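Local structure of lovastatin nonaketide synthase, polyketide synthase component (Aspergillus terreus, 7CPX) at residues Met1866-Ile1871 with His1917-Tyr1922. The protein builds the dihydromonacolin L nonaketide precursor of lovastatin from malonyl-CoA, using NADPH and S-adenosylmethionine, as a homodimeric multidomain polyketide synthase whose MAT domains each bind LovC. The protein carries 2 engineered substitutions. Sequence-based numbering, arbitrary orientation.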
loop_
_atom_site.group_PDB
_atom_site.type_symbol
_atom_site.label_atom_id
_atom_site.label_comp_id
_atom_site.label_asym_id
_atom_site.label_seq_id
_atom_site.Cartn_x
_atom_site.Cartn_y
_atom_site.Cartn_z
ATOM N N MET A 1866 -60.317 3.570 -19.108
ATOM C CA MET A 1866 -61.679 3.056 -19.116
ATOM C C MET A 1866 -61.717 1.572 -18.777
ATOM O O MET A 1866 -60.858 0.794 -19.200
ATOM C CB MET A 1866 -62.318 3.289 -20.485
ATOM C CG MET A 1866 -61.781 2.384 -21.589
ATOM S SD MET A 1866 -59.990 2.476 -21.774
ATOM C CE MET A 1866 -59.804 4.114 -22.470
ATOM N N GLU A 1867 -62.731 1.187 -18.003
ATOM C CA GLU A 1867 -63.052 -0.216 -17.753
ATOM C C GLU A 1867 -61.830 -0.983 -17.259
ATOM O O GLU A 1867 -61.535 -2.092 -17.711
ATOM C CB GLU A 1867 -63.631 -0.865 -19.010
ATOM C CG GLU A 1867 -64.837 -0.138 -19.580
ATOM C CD GLU A 1867 -65.367 -0.790 -20.841
ATOM O OE1 GLU A 1867 -64.801 -1.821 -21.262
ATOM O OE2 GLU A 1867 -66.349 -0.270 -21.413
ATOM N N THR A 1868 -61.110 -0.383 -16.314
ATOM C CA THR A 1868 -59.941 -1.041 -15.750
ATOM C C THR A 1868 -60.367 -2.340 -15.080
ATOM O O THR A 1868 -61.006 -2.326 -14.023
ATOM C CB THR A 1868 -59.232 -0.127 -14.749
ATOM O OG1 THR A 1868 -58.880 1.105 -15.391
ATOM C CG2 THR A 1868 -57.974 -0.796 -14.217
ATOM N N LYS A 1869 -60.012 -3.465 -15.690
ATOM C CA LYS A 1869 -60.413 -4.768 -15.186
ATOM C C LYS A 1869 -59.565 -5.161 -13.987
ATOM O O LYS A 1869 -58.359 -4.896 -13.943
ATOM C CB LYS A 1869 -60.281 -5.826 -16.279
ATOM C CG LYS A 1869 -60.939 -5.455 -17.600
ATOM C CD LYS A 1869 -62.443 -5.250 -17.464
ATOM C CE LYS A 1869 -63.158 -6.544 -17.114
ATOM N NZ LYS A 1869 -64.636 -6.380 -17.116
ATOM N N THR A 1870 -60.208 -5.805 -13.016
ATOM C CA THR A 1870 -59.543 -6.314 -11.823
ATOM C C THR A 1870 -59.236 -7.788 -12.049
ATOM O O THR A 1870 -60.149 -8.603 -12.220
ATOM C CB THR A 1870 -60.412 -6.116 -10.584
ATOM O OG1 THR A 1870 -60.673 -4.720 -10.399
ATOM C CG2 THR A 1870 -59.716 -6.670 -9.349
ATOM N N ILE A 1871 -57.952 -8.125 -12.045
ATOM C CA ILE A 1871 -57.482 -9.482 -12.281
ATOM C C ILE A 1871 -56.938 -10.015 -10.964
ATOM O O ILE A 1871 -55.961 -9.487 -10.427
ATOM C CB ILE A 1871 -56.414 -9.527 -13.380
ATOM C CG1 ILE A 1871 -56.934 -8.863 -14.654
ATOM C CG2 ILE A 1871 -56.006 -10.967 -13.655
ATOM C CD1 ILE A 1871 -55.900 -8.752 -15.747
ATOM N N HIS A 1917 -55.109 -4.043 -11.462
ATOM C CA HIS A 1917 -56.132 -3.229 -12.112
ATOM C C HIS A 1917 -55.539 -2.739 -13.428
ATOM O O HIS A 1917 -54.756 -1.784 -13.446
ATOM C CB HIS A 1917 -56.561 -2.074 -11.214
ATOM C CG HIS A 1917 -56.911 -2.497 -9.822
ATOM N ND1 HIS A 1917 -58.076 -3.168 -9.519
ATOM C CD2 HIS A 1917 -56.246 -2.351 -8.651
ATOM C CE1 HIS A 1917 -58.115 -3.413 -8.221
ATOM N NE2 HIS A 1917 -57.017 -2.928 -7.672
ATOM N N VAL A 1918 -55.911 -3.391 -14.528
ATOM C CA VAL A 1918 -55.278 -3.159 -15.823
ATOM C C VAL A 1918 -56.350 -2.961 -16.884
ATOM O O VAL A 1918 -57.391 -3.623 -16.861
ATOM C CB VAL A 1918 -54.346 -4.324 -16.210
ATOM C CG1 VAL A 1918 -55.151 -5.584 -16.463
ATOM C CG2 VAL A 1918 -53.521 -3.960 -17.431
ATOM N N ARG A 1919 -56.079 -2.063 -17.830
ATOM C CA ARG A 1919 -57.038 -1.779 -18.883
ATOM C C ARG A 1919 -57.273 -3.024 -19.737
ATOM O O ARG A 1919 -56.382 -3.867 -19.877
ATOM C CB ARG A 1919 -56.548 -0.631 -19.764
ATOM C CG ARG A 1919 -57.070 0.734 -19.346
ATOM C CD ARG A 1919 -56.701 1.823 -20.346
ATOM N NE ARG A 1919 -55.318 2.266 -20.202
ATOM C CZ ARG A 1919 -54.361 2.097 -21.107
ATOM N NH1 ARG A 1919 -54.594 1.506 -22.269
ATOM N NH2 ARG A 1919 -53.135 2.541 -20.843
ATOM N N PRO A 1920 -58.466 -3.168 -20.322
ATOM C CA PRO A 1920 -58.731 -4.352 -21.156
ATOM C C PRO A 1920 -57.804 -4.472 -22.349
ATOM O O PRO A 1920 -57.595 -5.587 -22.842
ATOM C CB PRO A 1920 -60.188 -4.155 -21.600
ATOM C CG PRO A 1920 -60.764 -3.168 -20.644
ATOM C CD PRO A 1920 -59.634 -2.275 -20.252
ATOM N N ASP A 1921 -57.240 -3.362 -22.829
ATOM C CA ASP A 1921 -56.347 -3.419 -23.981
ATOM C C ASP A 1921 -55.136 -4.303 -23.724
ATOM O O ASP A 1921 -54.512 -4.774 -24.679
ATOM C CB ASP A 1921 -55.888 -2.010 -24.355
ATOM C CG ASP A 1921 -57.045 -1.068 -24.618
ATOM O OD1 ASP A 1921 -58.109 -1.543 -25.065
ATOM O OD2 ASP A 1921 -56.890 0.147 -24.378
ATOM N N TYR A 1922 -54.790 -4.537 -22.458
ATOM C CA TYR A 1922 -53.631 -5.336 -22.084
ATOM C C TYR A 1922 -54.034 -6.700 -21.534
ATOM O O TYR A 1922 -53.290 -7.305 -20.759
ATOM C CB TYR A 1922 -52.783 -4.590 -21.056
ATOM C CG TYR A 1922 -52.312 -3.228 -21.509
ATOM C CD1 TYR A 1922 -51.150 -3.086 -22.251
ATOM C CD2 TYR A 1922 -53.026 -2.085 -21.186
ATOM C CE1 TYR A 1922 -50.716 -1.843 -22.665
ATOM C CE2 TYR A 1922 -52.599 -0.841 -21.594
ATOM C CZ TYR A 1922 -51.444 -0.723 -22.334
ATOM O OH TYR A 1922 -51.017 0.520 -22.742
#
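K1869 and V1918 face each other as an antiparallel hydrogen-bonded pair where strand 1869-1883 begins and strand 1915-1918 ends. V1918 N gives its hydrogen to K1869 O at 2.9 Å, in the carbonyl plane and at 160° at the hydrogen. The return bond, K1869 N to V1918 O, is more bent, 132°, with the donor above the carbonyl plane. The K1869 side chain can be followed outward: CB passes V1918 O at 3.7 Å; CG, set beside the backbone N (chi1 -50°), meets P1920 CG at 3.8 Å; CD still skirts that ring; bends at chi2 and chi3, then an extended last bond, lead NZ away to a salt bridge with E1898. Lysine suits such a place, its methylenes crossing the proline at about a right angle while its ammonium group finds a carboxylate outside the two segments.

The next pair, T1870 and H1917, is non-hydrogen-bonded, and its side chains run side by side, pointing the same way. T1870 OG1 lies in the imidazole plane at its edge, 3.2 Å from H1917 ND1, a hydrogen bond in which either group could be the donor, since both can give or take a proton. On the face shared by K1869 and V1918, I1871 CD1 packs on V1918 CG1, and both side chains rest on A1907 and I1923, a buried setting that suits branched aliphatic residues. Beyond the strand ends, methionine's flexible thioether lies along arginine's aliphatic part, M1866 SD touching R1919 CD at 3.6 Å; R1919 NE bonds to Q1865, and NH1 forms a salt bridge with D1921 OD2 whose hydrogen bond is weak. The P1920 ring, with no N-H to donate, still lies against the E1867 carbonyl; past it, in 3-10 segment 1920-1921, the chains part. After 1887-1898 and 1901-1909, antiparallel neighbours in turn, strand 1915-1918 returns to the start of 1869-1883, an antiparallel pairing within a branched or curled mixed beta-sheet.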